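Local coordinates for protein pyridine synthase TbtD (Thermobispora bispora, PDB 5WA4) that probably catalyses the formal [4+2] aza-cycloaddition that forms the pyridine core of the thiopeptide antibiotic thiomuracin, and binds the leader peptide of its substrate, at residues T189-H194 / H340-A345. Numbering follows the deposited sequence.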
# COMPACT_ATOMS: atom_id res chain seq x y z
N THR E 189 -16.63 22.39 7.37
CA THR E 189 -15.63 21.36 7.10
C THR E 189 -16.17 20.23 6.23
O THR E 189 -15.47 19.77 5.33
CB THR E 189 -15.09 20.79 8.43
OG1 THR E 189 -14.49 21.86 9.18
CG2 THR E 189 -14.08 19.68 8.19
N SER E 190 -17.41 19.81 6.46
CA SER E 190 -17.96 18.72 5.66
C SER E 190 -18.35 19.20 4.27
O SER E 190 -18.45 18.41 3.33
CB SER E 190 -19.16 18.08 6.36
OG SER E 190 -20.32 18.89 6.24
N LEU E 191 -18.57 20.52 4.16
CA LEU E 191 -18.79 21.16 2.87
C LEU E 191 -17.50 21.27 2.08
O LEU E 191 -17.49 21.03 0.87
CB LEU E 191 -19.40 22.53 3.07
CG LEU E 191 -20.87 22.47 3.48
CD1 LEU E 191 -21.51 23.83 3.35
CD2 LEU E 191 -21.62 21.44 2.67
N ARG E 192 -16.39 21.61 2.73
CA ARG E 192 -15.11 21.65 2.03
C ARG E 192 -14.66 20.24 1.64
O ARG E 192 -14.27 19.98 0.50
CB ARG E 192 -14.01 22.31 2.86
CG ARG E 192 -12.70 22.41 2.09
CD ARG E 192 -12.02 23.77 2.19
NE ARG E 192 -12.66 24.85 1.45
CZ ARG E 192 -12.83 26.09 1.94
NH1 ARG E 192 -12.41 26.40 3.16
NH2 ARG E 192 -13.42 27.01 1.20
N SER E 193 -14.73 19.34 2.61
CA SER E 193 -14.31 17.96 2.41
C SER E 193 -14.91 17.31 1.15
O SER E 193 -14.21 16.59 0.43
CB SER E 193 -14.67 17.15 3.66
OG SER E 193 -14.59 15.77 3.37
N HIS E 194 -16.18 17.59 0.87
CA HIS E 194 -16.90 16.99 -0.25
C HIS E 194 -16.26 17.44 -1.54
O HIS E 194 -15.92 16.61 -2.39
CB HIS E 194 -18.39 17.38 -0.22
CG HIS E 194 -19.27 16.59 -1.14
ND1 HIS E 194 -19.31 15.21 -1.15
CD2 HIS E 194 -20.21 16.99 -2.03
CE1 HIS E 194 -20.20 14.80 -2.04
NE2 HIS E 194 -20.77 15.86 -2.58
N HIS E 340 -17.98 23.97 -2.73
CA HIS E 340 -16.72 24.65 -2.57
C HIS E 340 -16.97 26.14 -2.26
O HIS E 340 -16.29 26.73 -1.41
CB HIS E 340 -15.86 24.49 -3.81
CG HIS E 340 -14.52 25.13 -3.68
ND1 HIS E 340 -13.41 24.44 -3.23
CD2 HIS E 340 -14.12 26.41 -3.88
CE1 HIS E 340 -12.38 25.26 -3.19
NE2 HIS E 340 -12.78 26.47 -3.57
N LEU E 341 -17.96 26.73 -2.92
CA LEU E 341 -18.30 28.13 -2.66
C LEU E 341 -18.94 28.32 -1.28
O LEU E 341 -18.73 29.35 -0.63
CB LEU E 341 -19.24 28.66 -3.76
CG LEU E 341 -18.58 28.81 -5.14
CD1 LEU E 341 -19.59 29.08 -6.25
CD2 LEU E 341 -17.52 29.91 -5.06
N ALA E 342 -19.70 27.34 -0.80
CA ALA E 342 -20.26 27.46 0.54
C ALA E 342 -19.12 27.52 1.53
O ALA E 342 -19.10 28.40 2.39
CB ALA E 342 -21.18 26.34 0.87
N ALA E 343 -18.15 26.63 1.38
CA ALA E 343 -17.07 26.56 2.37
C ALA E 343 -16.18 27.82 2.35
O ALA E 343 -15.72 28.27 3.40
CB ALA E 343 -16.23 25.29 2.17
N ASP E 344 -15.93 28.38 1.18
CA ASP E 344 -15.24 29.67 1.10
C ASP E 344 -16.03 30.75 1.86
O ASP E 344 -15.47 31.48 2.66
CB ASP E 344 -15.01 30.11 -0.37
CG ASP E 344 -13.72 29.54 -0.98
OD1 ASP E 344 -12.85 29.04 -0.23
OD2 ASP E 344 -13.58 29.60 -2.22
N ALA E 345 -17.33 30.85 1.58
CA ALA E 345 -18.20 31.82 2.25
C ALA E 345 -18.21 31.63 3.77
O ALA E 345 -18.03 32.60 4.52
CB ALA E 345 -19.59 31.71 1.70
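Arg192 reaches across from helix 184-201 to lie over Ala343 and pair with Asp344 of helix 332-352. Its CG stands anti to the backbone N (chi1 -177°), and bends farther out along the chain fold the guanidinium against helix 332-352. Ala343 CB lies against one face of that group, toward its rim, 3.5 Å from Arg192 CZ. Arg192 NH2 forms a salt bridge with Asp344 OD1 (2.5 Å, a spacing short enough to leave the exact placement of NH2 doubtful), the two side chains crossing at about a right angle. Guanidinium and carboxylate planes are 54° apart, and OD1 meets NH2 obliquely; the bridge joins this one nitrogen and this one oxygen. Both charges also look to a second subunit: Arg192 NH1 makes a salt bridge to Glu210 of that chain, and Asp344 has a long, weak ion pair with its Arg213. Leu191 supplies the apolar half, its CD1 lying 3.5 Å from Ala342 CB, while Val172, Val173 and Phe169 of helix 164-178 pack on this pair. The small Ala343 lets the backbones come close, with Arg192 CA and Ala343 CA 5.3 Å apart and the helix axes 7.9 Å apart at 140°. This is a close, roughly antiparallel helix-helix crossing, lined by alanines on the 332-352 side and flanked by a salt bridge, within the all-helical part of a lantibiotic dehydratase C-terminal family fold, beside a subunit interface.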